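PDB 3P91: proliferating cell nuclear antigen from Entamoeba histolytica, which probably encircles DNA as a trimeric sliding ring and raises the processivity of DNA polymerase delta during replication. Local coordinates for residues Ile28-Asp37 with Cys67-Thr78. Numbering follows the deposited sequence.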
loop_
_atom_site.group_PDB
_atom_site.type_symbol
_atom_site.label_atom_id
_atom_site.label_comp_id
_atom_site.label_asym_id
_atom_site.label_seq_id
_atom_site.Cartn_x
_atom_site.Cartn_y
_atom_site.Cartn_z
ATOM N N ILE A 28 -5.193 24.219 2.650
ATOM C CA ILE A 28 -4.303 25.366 2.795
ATOM C C ILE A 28 -2.941 24.896 3.295
ATOM O O ILE A 28 -2.862 23.967 4.095
ATOM C CB ILE A 28 -4.923 26.479 3.709
ATOM C CG1 ILE A 28 -3.964 27.659 3.872
ATOM C CG2 ILE A 28 -5.335 25.927 5.063
ATOM C CD1 ILE A 28 -3.915 28.580 2.680
ATOM N N ASP A 29 -1.874 25.527 2.799
ATOM C CA ASP A 29 -0.495 25.103 3.080
ATOM C C ASP A 29 0.155 25.823 4.270
ATOM O O ASP A 29 0.715 25.194 5.165
ATOM C CB ASP A 29 0.389 25.284 1.839
ATOM C CG ASP A 29 -0.010 24.367 0.683
ATOM O OD1 ASP A 29 0.295 24.733 -0.474
ATOM O OD2 ASP A 29 -0.615 23.289 0.921
ATOM N N LYS A 30 0.107 27.147 4.261
ATOM C CA LYS A 30 0.609 27.920 5.384
ATOM C C LYS A 30 -0.534 28.747 5.954
ATOM O O LYS A 30 -1.332 29.304 5.208
ATOM C CB LYS A 30 1.750 28.834 4.936
ATOM C CG LYS A 30 2.910 28.099 4.304
ATOM C CD LYS A 30 3.832 29.055 3.575
ATOM C CE LYS A 30 4.851 28.299 2.728
ATOM N NZ LYS A 30 5.651 29.230 1.877
ATOM N N THR A 31 -0.632 28.820 7.274
ATOM C CA THR A 31 -1.697 29.609 7.874
ATOM C C THR A 31 -1.344 30.087 9.274
ATOM O O THR A 31 -0.487 29.519 9.947
ATOM C CB THR A 31 -3.045 28.850 7.880
ATOM O OG1 THR A 31 -4.107 29.764 8.177
ATOM C CG2 THR A 31 -3.040 27.730 8.902
ATOM N N ASN A 32 -1.997 31.157 9.693
ATOM C CA ASN A 32 -1.811 31.665 11.030
ATOM C C ASN A 32 -2.735 30.975 12.006
ATOM O O ASN A 32 -3.924 30.803 11.748
ATOM C CB ASN A 32 -2.057 33.168 11.071
ATOM C CG ASN A 32 -0.906 33.955 10.514
ATOM O OD1 ASN A 32 0.246 33.741 10.887
ATOM N ND2 ASN A 32 -1.204 34.865 9.606
ATOM N N PHE A 33 -2.165 30.572 13.129
ATOM C CA PHE A 33 -2.945 30.076 14.236
ATOM C C PHE A 33 -3.015 31.183 15.241
ATOM O O PHE A 33 -2.016 31.543 15.852
ATOM C CB PHE A 33 -2.285 28.856 14.854
ATOM C CG PHE A 33 -2.444 27.627 14.035
ATOM C CD1 PHE A 33 -3.217 26.582 14.485
ATOM C CD2 PHE A 33 -1.850 27.533 12.790
ATOM C CE1 PHE A 33 -3.374 25.450 13.719
ATOM C CE2 PHE A 33 -1.999 26.400 12.015
ATOM C CZ PHE A 33 -2.760 25.360 12.478
ATOM N N ASP A 34 -4.205 31.742 15.384
ATOM C CA ASP A 34 -4.434 32.811 16.330
ATOM C C ASP A 34 -4.817 32.197 17.659
ATOM O O ASP A 34 -5.907 31.661 17.823
ATOM C CB ASP A 34 -5.539 33.734 15.817
ATOM C CG ASP A 34 -5.209 34.335 14.467
ATOM O OD1 ASP A 34 -5.975 34.109 13.505
ATOM O OD2 ASP A 34 -4.182 35.031 14.359
ATOM N N CYS A 35 -3.899 32.256 18.609
ATOM C CA CYS A 35 -4.170 31.751 19.940
ATOM C C CYS A 35 -4.609 32.893 20.853
ATOM O O CYS A 35 -4.267 34.053 20.637
ATOM C CB CYS A 35 -2.933 31.047 20.494
ATOM S SG CYS A 35 -2.190 29.896 19.311
ATOM N N SER A 36 -5.396 32.557 21.859
ATOM C CA SER A 36 -5.826 33.529 22.834
ATOM C C SER A 36 -6.405 32.732 23.982
ATOM O O SER A 36 -6.396 31.508 23.946
ATOM C CB SER A 36 -6.863 34.476 22.236
ATOM O OG SER A 36 -8.131 33.851 22.113
ATOM N N ASP A 37 -6.892 33.412 25.010
ATOM C CA ASP A 37 -7.451 32.709 26.157
ATOM C C ASP A 37 -8.781 32.053 25.803
ATOM O O ASP A 37 -9.385 31.377 26.629
ATOM C CB ASP A 37 -7.568 33.630 27.383
ATOM C CG ASP A 37 -8.303 34.937 27.089
ATOM O OD1 ASP A 37 -7.965 35.963 27.705
ATOM O OD2 ASP A 37 -9.232 34.951 26.265
ATOM N N CYS A 67 -2.933 31.243 27.700
ATOM C CA CYS A 67 -2.572 32.201 26.674
ATOM C C CYS A 67 -3.147 33.518 27.151
ATOM O O CYS A 67 -4.296 33.830 26.888
ATOM C CB CYS A 67 -3.152 31.798 25.317
ATOM S SG CYS A 67 -2.417 32.633 23.900
ATOM N N LEU A 68 -2.342 34.266 27.894
ATOM C CA LEU A 68 -2.813 35.456 28.590
ATOM C C LEU A 68 -3.128 36.549 27.587
ATOM O O LEU A 68 -4.174 37.196 27.652
ATOM C CB LEU A 68 -1.761 35.940 29.599
ATOM C CG LEU A 68 -2.254 36.935 30.657
ATOM C CD1 LEU A 68 -3.088 36.212 31.703
ATOM C CD2 LEU A 68 -1.108 37.688 31.314
ATOM N N LYS A 69 -2.207 36.745 26.655
ATOM C CA LYS A 69 -2.392 37.722 25.598
ATOM C C LYS A 69 -2.422 36.999 24.252
ATOM O O LYS A 69 -1.732 35.997 24.063
ATOM C CB LYS A 69 -1.276 38.769 25.644
ATOM C CG LYS A 69 -1.156 39.450 27.006
ATOM C CD LYS A 69 -0.097 40.559 27.038
ATOM N N PRO A 70 -3.234 37.504 23.314
ATOM C CA PRO A 70 -3.352 36.901 21.983
ATOM C C PRO A 70 -2.025 36.863 21.234
ATOM O O PRO A 70 -1.264 37.822 21.251
ATOM C CB PRO A 70 -4.326 37.835 21.262
ATOM C CG PRO A 70 -5.077 38.510 22.347
ATOM C CD PRO A 70 -4.109 38.677 23.467
ATOM N N ILE A 71 -1.761 35.742 20.576
ATOM C CA ILE A 71 -0.598 35.605 19.717
ATOM C C ILE A 71 -1.033 34.937 18.424
ATOM O O ILE A 71 -2.081 34.291 18.373
ATOM C CB ILE A 71 0.476 34.747 20.380
ATOM C CG1 ILE A 71 -0.011 33.312 20.540
ATOM C CG2 ILE A 71 0.838 35.310 21.740
ATOM C CD1 ILE A 71 0.907 32.485 21.395
ATOM N N THR A 72 -0.243 35.109 17.371
ATOM C CA THR A 72 -0.532 34.453 16.106
ATOM C C THR A 72 0.693 33.692 15.630
ATOM O O THR A 72 1.753 34.276 15.439
ATOM C CB THR A 72 -0.998 35.452 15.027
ATOM O OG1 THR A 72 -0.643 34.952 13.732
ATOM C CG2 THR A 72 -0.342 36.792 15.225
ATOM N N LEU A 73 0.548 32.383 15.455
ATOM C CA LEU A 73 1.655 31.543 15.006
ATOM C C LEU A 73 1.559 31.230 13.519
ATOM O O LEU A 73 0.612 30.591 13.074
ATOM C CB LEU A 73 1.687 30.236 15.795
ATOM C CG LEU A 73 1.547 30.315 17.312
ATOM C CD1 LEU A 73 1.205 28.951 17.850
ATOM C CD2 LEU A 73 2.808 30.837 17.961
ATOM N N GLY A 74 2.550 31.686 12.760
ATOM C CA GLY A 74 2.622 31.414 11.338
ATOM C C GLY A 74 3.137 30.013 11.069
ATOM O O GLY A 74 4.319 29.733 11.233
ATOM N N ILE A 75 2.244 29.134 10.629
ATOM C CA ILE A 75 2.552 27.712 10.555
ATOM C C ILE A 75 2.490 27.092 9.158
ATOM O O ILE A 75 1.465 27.152 8.488
ATOM C CB ILE A 75 1.630 26.920 11.492
ATOM C CG1 ILE A 75 2.120 27.051 12.935
ATOM C CG2 ILE A 75 1.575 25.469 11.081
ATOM C CD1 ILE A 75 1.190 26.442 13.943
ATOM N N ASN A 76 3.604 26.497 8.735
ATOM C CA ASN A 76 3.645 25.677 7.526
ATOM C C ASN A 76 3.111 24.292 7.852
ATOM O O ASN A 76 3.762 23.519 8.561
ATOM C CB ASN A 76 5.069 25.578 6.967
ATOM C CG ASN A 76 5.152 24.714 5.718
ATOM O OD1 ASN A 76 4.627 23.601 5.677
ATOM N ND2 ASN A 76 5.810 25.230 4.689
ATOM N N LEU A 77 1.923 23.990 7.335
ATOM C CA LEU A 77 1.206 22.777 7.700
ATOM C C LEU A 77 1.883 21.511 7.191
ATOM O O LEU A 77 1.729 20.439 7.776
ATOM C CB LEU A 77 -0.245 22.861 7.229
ATOM C CG LEU A 77 -1.026 23.911 8.027
ATOM C CD1 LEU A 77 -2.134 24.520 7.211
ATOM C CD2 LEU A 77 -1.562 23.318 9.318
ATOM N N THR A 78 2.644 21.634 6.109
ATOM C CA THR A 78 3.416 20.504 5.620
ATOM C C THR A 78 4.445 20.100 6.676
ATOM O O THR A 78 4.648 18.912 6.942
ATOM C CB THR A 78 4.102 20.815 4.272
ATOM O OG1 THR A 78 3.114 20.862 3.238
ATOM C CG2 THR A 78 5.110 19.748 3.925
HETATM O O HOH W 1 -6.017 36.209 29.225
HETATM O O HOH W 2 -5.569 36.088 25.211
#
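Strands 30-36 and 71-76 run antiparallel, their axes 4.3 Å apart at closest and 156° between directions. Three hydrogen-bonded pairs, Thr-31 with Ile-75, Phe-33 with Leu-73 and Cys-35 with Ile-71, each exchange two backbone bonds; the shortest include Leu-73 N to Phe-33 O at 2.7 Å. A seventh bond, Leu-77 N to Asp-29 O (2.8 Å), continues the ladder into the first turn of helix 77-84, where Asn-76 is the N-cap and its OD1 accepts from His-79 N and, weakly, Thr-78 N. On the buried face, Ile-75 crosses Phe-33 at about a right angle and lays CD1 over the ring in a CH-pi contact, 3.9 Å from the centroid. Leu-77 CD2 meets the rim of the same ring in its plane, 3.9 Å from CZ, and Leu-24 of helix 14-25 touches both Phe-33 and Leu-77. Further along, Cys-35 turns SG anti to its carbonyl carbon (chi1 -47°), bringing it 3.8 Å from Leu-73 CD1. On the other face, Asn-32 OD1 rests 3.4 Å from Gly-74 CA, while the Asp-34 carboxylate runs alongside Thr-72, OD2 3.3 Å from CB. Strand 71-76 borders strand 30-36 in the large sheet of the PCNA fold; the face carrying Phe-33 packs against helix 14-25 and the start of helix 77-84, and in PCNA rings such helices line the DNA channel.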